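Local coordinates for Sodium/sialic acid symporter SiaT (Proteus mirabilis, PDB 5NV9), which uses the inward sodium gradient to drive uptake of the sialic acid N-acetylneuraminic acid across the bacterial inner membrane, at residues D405-P417 and V442-S454. Numbering follows the deposited sequence.
Sequences DAFNSLIGLMGGP and VSIIAVLAARYGS
Two transmembrane helices of this LeuT-fold symporter meet where Leu413 and Met414, in the type I turn from Gly412 to Gly415 within the first of them, lie against Val447, Ile444 and Arg451 of the second. Leu413 CB sits 3.9 Å from Val447 CG2, while Leu413 CD1 lies 3.8 Å from Arg451 CB, the two side chains crossing at about a right angle. In Met414, a selenomethionine, the turn at chi2 (-70°) helps carry SE to 3.8 Å from Ile444 CG1 and the CE methyl to Val447 CG2. The axes of helix 405-412 and helix 442-452 make an angle of 131°, and apolar contacts hold the middle of this interface, away from the sodium and substrate sites. Toward the periplasmic end, Ser409 OG approaches Arg451 NH2 and Tyr452 OH, each at 3.6 Å, without a hydrogen bond; Leu410 CD1 nears the Tyr452 ring at its edge and meets Leu448 CD2 at 3.7 Å. Arg451 CG of the same helix lies over the centre of that ring, 3.5 Å above its plane. At the other end Pro417 CG makes a tight contact with Ser443 OG, a hydroxyl hydrogen-bonded to Gly465 O of helix 459-475, which also packs against Leu413 and Arg451 through Tyr461.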
ATOM      1  N   ASP A 405      -6.858  14.386 -10.463  1.00 71.37           N
ATOM      2  CA  ASP A 405      -5.615  13.693 -10.840  1.00 66.83           C
ATOM      3  C   ASP A 405      -4.440  14.601 -10.574  1.00 63.39           C
ATOM      4  O   ASP A 405      -3.396  14.149 -10.128  1.00 65.01           O
ATOM      5  CB  ASP A 405      -5.607  13.387 -12.355  1.00 63.40           C
ATOM      6  CG  ASP A 405      -5.984  11.965 -12.689  1.00 61.77           C
ATOM      7  OD1 ASP A 405      -5.748  11.062 -11.859  1.00 58.40           O
ATOM      8  OD2 ASP A 405      -6.475  11.749 -13.812  1.00 59.78           O
ATOM      9  N   ALA A 406      -4.619  15.883 -10.897  1.00 62.96           N
ATOM     10  CA  ALA A 406      -3.621  16.911 -10.630  1.00 61.65           C
ATOM     11  C   ALA A 406      -3.121  16.839  -9.187  1.00 62.48           C
ATOM     12  O   ALA A 406      -1.964  16.456  -8.983  1.00 62.26           O
ATOM     13  CB  ALA A 406      -4.166  18.295 -10.946  1.00 60.26           C
ATOM     14  N   PHE A 407      -3.958  17.180  -8.192  1.00 63.20           N
ATOM     15  CA  PHE A 407      -3.559  17.020  -6.765  1.00 62.65           C
ATOM     16  C   PHE A 407      -2.840  15.683  -6.558  1.00 58.88           C
ATOM     17  O   PHE A 407      -1.711  15.633  -6.085  1.00 56.11           O
ATOM     18  CB  PHE A 407      -4.746  17.060  -5.781  1.00 64.67           C
ATOM     19  CG  PHE A 407      -4.493  16.266  -4.502  1.00 73.40           C
ATOM     20  CD1 PHE A 407      -3.753  16.816  -3.453  1.00 75.66           C
ATOM     21  CD2 PHE A 407      -4.947  14.939  -4.368  1.00 75.20           C
ATOM     22  CE1 PHE A 407      -3.498  16.083  -2.296  1.00 79.33           C
ATOM     23  CE2 PHE A 407      -4.683  14.200  -3.217  1.00 79.18           C
ATOM     24  CZ  PHE A 407      -3.967  14.779  -2.175  1.00 82.88           C
ATOM     25  N   ASN A 408      -3.516  14.598  -6.926  1.00 54.19           N
ATOM     26  CA  ASN A 408      -3.030  13.279  -6.615  1.00 52.60           C
ATOM     27  C   ASN A 408      -1.643  13.005  -7.230  1.00 52.53           C
ATOM     28  O   ASN A 408      -0.690  12.595  -6.532  1.00 50.00           O
ATOM     29  CB  ASN A 408      -4.039  12.233  -7.070  1.00 54.76           C
ATOM     30  CG  ASN A 408      -3.428  10.867  -7.145  1.00 59.15           C
ATOM     31  OD1 ASN A 408      -3.244  10.201  -6.119  1.00 64.56           O
ATOM     32  ND2 ASN A 408      -3.059  10.450  -8.355  1.00 59.66           N
ATOM     33  N   SER A 409      -1.522  13.249  -8.533  1.00 49.04           N
ATOM     34  CA  SER A 409      -0.252  13.017  -9.195  1.00 50.59           C
ATOM     35  C   SER A 409       0.823  13.960  -8.610  1.00 49.23           C
ATOM     36  O   SER A 409       1.968  13.546  -8.418  1.00 47.56           O
ATOM     37  CB  SER A 409      -0.369  13.114 -10.724  1.00 50.43           C
ATOM     38  OG  SER A 409      -0.351  14.446 -11.163  1.00 56.43           O
ATOM     39  N   LEU A 410       0.421  15.184  -8.262  1.00 47.42           N
ATOM     40  CA  LEU A 410       1.306  16.184  -7.648  1.00 45.87           C
ATOM     41  C   LEU A 410       1.868  15.759  -6.269  1.00 44.30           C
ATOM     42  O   LEU A 410       3.088  15.840  -6.031  1.00 41.15           O
ATOM     43  CB  LEU A 410       0.543  17.500  -7.505  1.00 45.23           C
ATOM     44  CG  LEU A 410       1.307  18.707  -7.010  1.00 47.57           C
ATOM     45  CD1 LEU A 410       2.565  18.879  -7.836  1.00 50.43           C
ATOM     46  CD2 LEU A 410       0.398  19.923  -7.123  1.00 52.93           C
ATOM     47  N   ILE A 411       0.977  15.316  -5.372  1.00 44.25           N
ATOM     48  CA  ILE A 411       1.369  14.883  -4.000  1.00 40.20           C
ATOM     49  C   ILE A 411       2.209  13.575  -4.035  1.00 40.37           C
ATOM     50  O   ILE A 411       3.154  13.396  -3.241  1.00 38.15           O
ATOM     51  CB  ILE A 411       0.121  14.723  -3.091  1.00 44.44           C
ATOM     52  CG1 ILE A 411       0.533  14.328  -1.695  1.00 42.81           C
ATOM     53  CG2 ILE A 411      -0.832  13.673  -3.616  1.00 46.41           C
ATOM     54  CD1 ILE A 411       1.534  15.325  -1.103  1.00 47.62           C
ATOM     55  N   GLY A 412       1.857  12.688  -4.979  1.00 36.84           N
ATOM     56  CA  GLY A 412       2.610  11.471  -5.270  1.00 37.40           C
ATOM     57  C   GLY A 412       4.074  11.713  -5.539  1.00 37.11           C
ATOM     58  O   GLY A 412       4.927  10.925  -5.135  1.00 39.77           O
ATOM     59  N   LEU A 413       4.378  12.811  -6.220  1.00 33.46           N
ATOM     60  CA  LEU A 413       5.748  13.143  -6.472  1.00 32.53           C
ATOM     61  C   LEU A 413       6.564  13.403  -5.181  1.00 29.75           C
ATOM     62  O   LEU A 413       7.806  13.314  -5.214  1.00 32.15           O
ATOM     63  CB  LEU A 413       5.812  14.375  -7.340  1.00 31.89           C
ATOM     64  CG  LEU A 413       5.203  14.296  -8.745  1.00 31.39           C
ATOM     65  CD1 LEU A 413       5.202  15.695  -9.377  1.00 30.12           C
ATOM     66  CD2 LEU A 413       6.004  13.313  -9.561  1.00 29.85           C
HETATM   67  N   MSE A 414       5.896  13.731  -4.075  1.00 28.20           N
HETATM   68  CA  MSE A 414       6.581  14.008  -2.783  1.00 30.18           C
HETATM   69  C   MSE A 414       7.096  12.766  -2.073  1.00 31.51           C
HETATM   70  O   MSE A 414       7.944  12.899  -1.173  1.00 36.74           O
HETATM   71  CB  MSE A 414       5.794  14.846  -1.780  1.00 32.12           C
HETATM   72  CG  MSE A 414       5.135  16.082  -2.393  1.00 34.30           C
HETATM   73 SE   MSE A 414       6.531  17.376  -2.856  1.00 42.88          SE
HETATM   74  CE  MSE A 414       6.453  17.229  -4.844  1.00 32.88           C
ATOM     75  N   GLY A 415       6.698  11.569  -2.517  1.00 29.33           N
ATOM     76  CA  GLY A 415       7.234  10.327  -1.993  1.00 29.25           C
ATOM     77  C   GLY A 415       8.728  10.139  -2.146  1.00 29.53           C
ATOM     78  O   GLY A 415       9.408   9.623  -1.232  1.00 28.38           O
ATOM     79  N   GLY A 416       9.248  10.555  -3.288  1.00 26.31           N
ATOM     80  CA  GLY A 416      10.673  10.549  -3.526  1.00 25.95           C
ATOM     81  C   GLY A 416      11.430  11.381  -2.489  1.00 26.11           C
ATOM     82  O   GLY A 416      12.297  10.861  -1.770  1.00 26.89           O
ATOM     83  N   PRO A 417      11.107  12.676  -2.382  1.00 27.97           N
ATOM     84  CA  PRO A 417      11.826  13.528  -1.398  1.00 26.69           C
ATOM     85  C   PRO A 417      11.660  13.003   0.042  1.00 27.33           C
ATOM     86  O   PRO A 417      12.600  13.028   0.823  1.00 23.74           O
ATOM     87  CB  PRO A 417      11.190  14.917  -1.604  1.00 26.55           C
ATOM     88  CG  PRO A 417      10.598  14.897  -2.975  1.00 27.83           C
ATOM     89  CD  PRO A 417      10.192  13.460  -3.223  1.00 29.03           C
ATOM     90  N   VAL A 442      15.674  21.196  -3.855  1.00 21.51           N
ATOM     91  CA  VAL A 442      16.244  20.616  -5.074  1.00 22.99           C
ATOM     92  C   VAL A 442      15.408  19.449  -5.611  1.00 22.93           C
ATOM     93  O   VAL A 442      15.088  19.405  -6.825  1.00 24.25           O
ATOM     94  CB  VAL A 442      17.648  20.081  -4.809  1.00 24.18           C
ATOM     95  CG1 VAL A 442      18.112  19.222  -5.996  1.00 26.09           C
ATOM     96  CG2 VAL A 442      18.611  21.262  -4.612  1.00 25.98           C
ATOM     97  N   SER A 443      15.075  18.532  -4.699  1.00 21.76           N
ATOM     98  CA  SER A 443      14.198  17.388  -4.987  1.00 22.55           C
ATOM     99  C   SER A 443      12.878  17.842  -5.604  1.00 21.89           C
ATOM    100  O   SER A 443      12.487  17.347  -6.660  1.00 23.85           O
ATOM    101  CB  SER A 443      13.928  16.586  -3.710  1.00 24.17           C
ATOM    102  OG  SER A 443      13.407  15.318  -4.054  1.00 32.67           O
ATOM    103  N   ILE A 444      12.215  18.825  -5.000  1.00 22.16           N
ATOM    104  CA  ILE A 444      10.898  19.218  -5.471  1.00 21.96           C
ATOM    105  C   ILE A 444      10.927  19.746  -6.898  1.00 24.05           C
ATOM    106  O   ILE A 444      10.096  19.379  -7.740  1.00 23.21           O
ATOM    107  CB  ILE A 444      10.227  20.216  -4.524  1.00 23.37           C
ATOM    108  CG1 ILE A 444       9.705  19.466  -3.274  1.00 23.26           C
ATOM    109  CG2 ILE A 444       9.097  20.965  -5.227  1.00 22.84           C
ATOM    110  CD1 ILE A 444       9.319  20.429  -2.175  1.00 23.78           C
ATOM    111  N   ILE A 445      11.905  20.602  -7.155  1.00 23.38           N
ATOM    112  CA  ILE A 445      12.097  21.173  -8.441  1.00 24.12           C
ATOM    113  C   ILE A 445      12.419  20.112  -9.498  1.00 22.77           C
ATOM    114  O   ILE A 445      11.977  20.202 -10.676  1.00 23.93           O
ATOM    115  CB  ILE A 445      13.254  22.203  -8.372  1.00 24.02           C
ATOM    116  CG1 ILE A 445      12.830  23.452  -7.621  1.00 26.52           C
ATOM    117  CG2 ILE A 445      13.696  22.582  -9.756  1.00 26.22           C
ATOM    118  CD1 ILE A 445      13.971  24.439  -7.375  1.00 29.16           C
ATOM    119  N   ALA A 446      13.241  19.146  -9.105  1.00 21.70           N
ATOM    120  CA  ALA A 446      13.677  18.139 -10.021  1.00 19.76           C
ATOM    121  C   ALA A 446      12.517  17.238 -10.412  1.00 20.99           C
ATOM    122  O   ALA A 446      12.398  16.915 -11.600  1.00 18.26           O
ATOM    123  CB  ALA A 446      14.803  17.306  -9.426  1.00 19.39           C
ATOM    124  N   VAL A 447      11.695  16.858  -9.430  1.00 19.63           N
ATOM    125  CA  VAL A 447      10.546  16.002  -9.701  1.00 22.28           C
ATOM    126  C   VAL A 447       9.479  16.714 -10.519  1.00 23.10           C
ATOM    127  O   VAL A 447       8.873  16.069 -11.388  1.00 23.98           O
ATOM    128  CB  VAL A 447       9.916  15.310  -8.440  1.00 21.40           C
ATOM    129  CG1 VAL A 447      11.005  14.592  -7.677  1.00 22.89           C
ATOM    130  CG2 VAL A 447       9.192  16.268  -7.499  1.00 23.26           C
ATOM    131  N   LEU A 448       9.237  18.001 -10.263  1.00 23.75           N
ATOM    132  CA  LEU A 448       8.223  18.742 -11.046  1.00 25.32           C
ATOM    133  C   LEU A 448       8.735  18.852 -12.497  1.00 24.28           C
ATOM    134  O   LEU A 448       7.967  18.657 -13.447  1.00 20.47           O
ATOM    135  CB  LEU A 448       7.963  20.160 -10.503  1.00 26.13           C
ATOM    136  CG  LEU A 448       7.380  20.298  -9.113  1.00 28.66           C
ATOM    137  CD1 LEU A 448       7.552  21.753  -8.659  1.00 29.16           C
ATOM    138  CD2 LEU A 448       5.917  19.818  -9.121  1.00 30.99           C
ATOM    139  N   ALA A 449      10.027  19.179 -12.665  1.00 26.29           N
ATOM    140  CA  ALA A 449      10.667  19.110 -14.019  1.00 26.52           C
ATOM    141  C   ALA A 449      10.450  17.748 -14.725  1.00 27.06           C
ATOM    142  O   ALA A 449      10.048  17.720 -15.923  1.00 25.02           O
ATOM    143  CB  ALA A 449      12.147  19.410 -13.928  1.00 27.54           C
ATOM    144  N   ALA A 450      10.704  16.637 -14.006  1.00 24.95           N
ATOM    145  CA  ALA A 450      10.561  15.257 -14.562  1.00 24.88           C
ATOM    146  C   ALA A 450       9.149  14.985 -15.035  1.00 25.21           C
ATOM    147  O   ALA A 450       8.944  14.521 -16.156  1.00 25.54           O
ATOM    148  CB  ALA A 450      10.936  14.188 -13.539  1.00 26.11           C
ATOM    149  N   ARG A 451       8.194  15.327 -14.175  1.00 25.92           N
ATOM    150  CA  ARG A 451       6.819  14.951 -14.337  1.00 25.20           C
ATOM    151  C   ARG A 451       6.149  15.828 -15.356  1.00 28.24           C
ATOM    152  O   ARG A 451       5.433  15.303 -16.197  1.00 24.21           O
ATOM    153  CB  ARG A 451       6.056  15.053 -13.009  1.00 26.35           C
ATOM    154  CG  ARG A 451       4.543  15.032 -13.109  1.00 25.83           C
ATOM    155  CD  ARG A 451       4.059  13.659 -13.549  1.00 28.90           C
ATOM    156  NE  ARG A 451       2.625  13.718 -13.662  1.00 32.07           N
ATOM    157  CZ  ARG A 451       1.968  14.257 -14.681  1.00 39.60           C
ATOM    158  NH1 ARG A 451       2.623  14.728 -15.742  1.00 37.89           N
ATOM    159  NH2 ARG A 451       0.639  14.307 -14.653  1.00 40.57           N
ATOM    160  N   TYR A 452       6.389  17.150 -15.291  1.00 28.53           N
ATOM    161  CA  TYR A 452       5.650  18.108 -16.108  1.00 28.18           C
ATOM    162  C   TYR A 452       6.432  18.671 -17.303  1.00 29.91           C
ATOM    163  O   TYR A 452       5.833  19.183 -18.251  1.00 29.10           O
ATOM    164  CB  TYR A 452       5.097  19.234 -15.244  1.00 30.16           C
ATOM    165  CG  TYR A 452       4.154  18.788 -14.175  1.00 30.88           C
ATOM    166  CD1 TYR A 452       2.924  18.174 -14.491  1.00 33.13           C
ATOM    167  CD2 TYR A 452       4.467  18.956 -12.828  1.00 32.36           C
ATOM    168  CE1 TYR A 452       2.063  17.704 -13.477  1.00 31.95           C
ATOM    169  CE2 TYR A 452       3.592  18.528 -11.812  1.00 34.89           C
ATOM    170  CZ  TYR A 452       2.384  17.909 -12.142  1.00 34.96           C
ATOM    171  OH  TYR A 452       1.525  17.464 -11.131  1.00 40.20           O
ATOM    172  N   GLY A 453       7.751  18.533 -17.319  1.00 30.49           N
ATOM    173  CA  GLY A 453       8.535  19.074 -18.444  1.00 27.92           C
ATOM    174  C   GLY A 453       9.360  18.009 -19.141  1.00 28.32           C
ATOM    175  O   GLY A 453      10.381  18.292 -19.760  1.00 25.26           O
ATOM    176  N   SER A 454       9.002  16.757 -18.987  1.00 27.25           N
ATOM    177  CA  SER A 454       9.747  15.733 -19.732  1.00 28.25           C
ATOM    178  C   SER A 454       8.856  14.548 -20.043  1.00 30.42           C
ATOM    179  O   SER A 454       7.729  14.438 -19.530  1.00 27.64           O
ATOM    180  CB  SER A 454      10.967  15.261 -18.947  1.00 27.94           C
ATOM    181  OG  SER A 454      10.621  14.259 -18.006  1.00 27.34           O
TER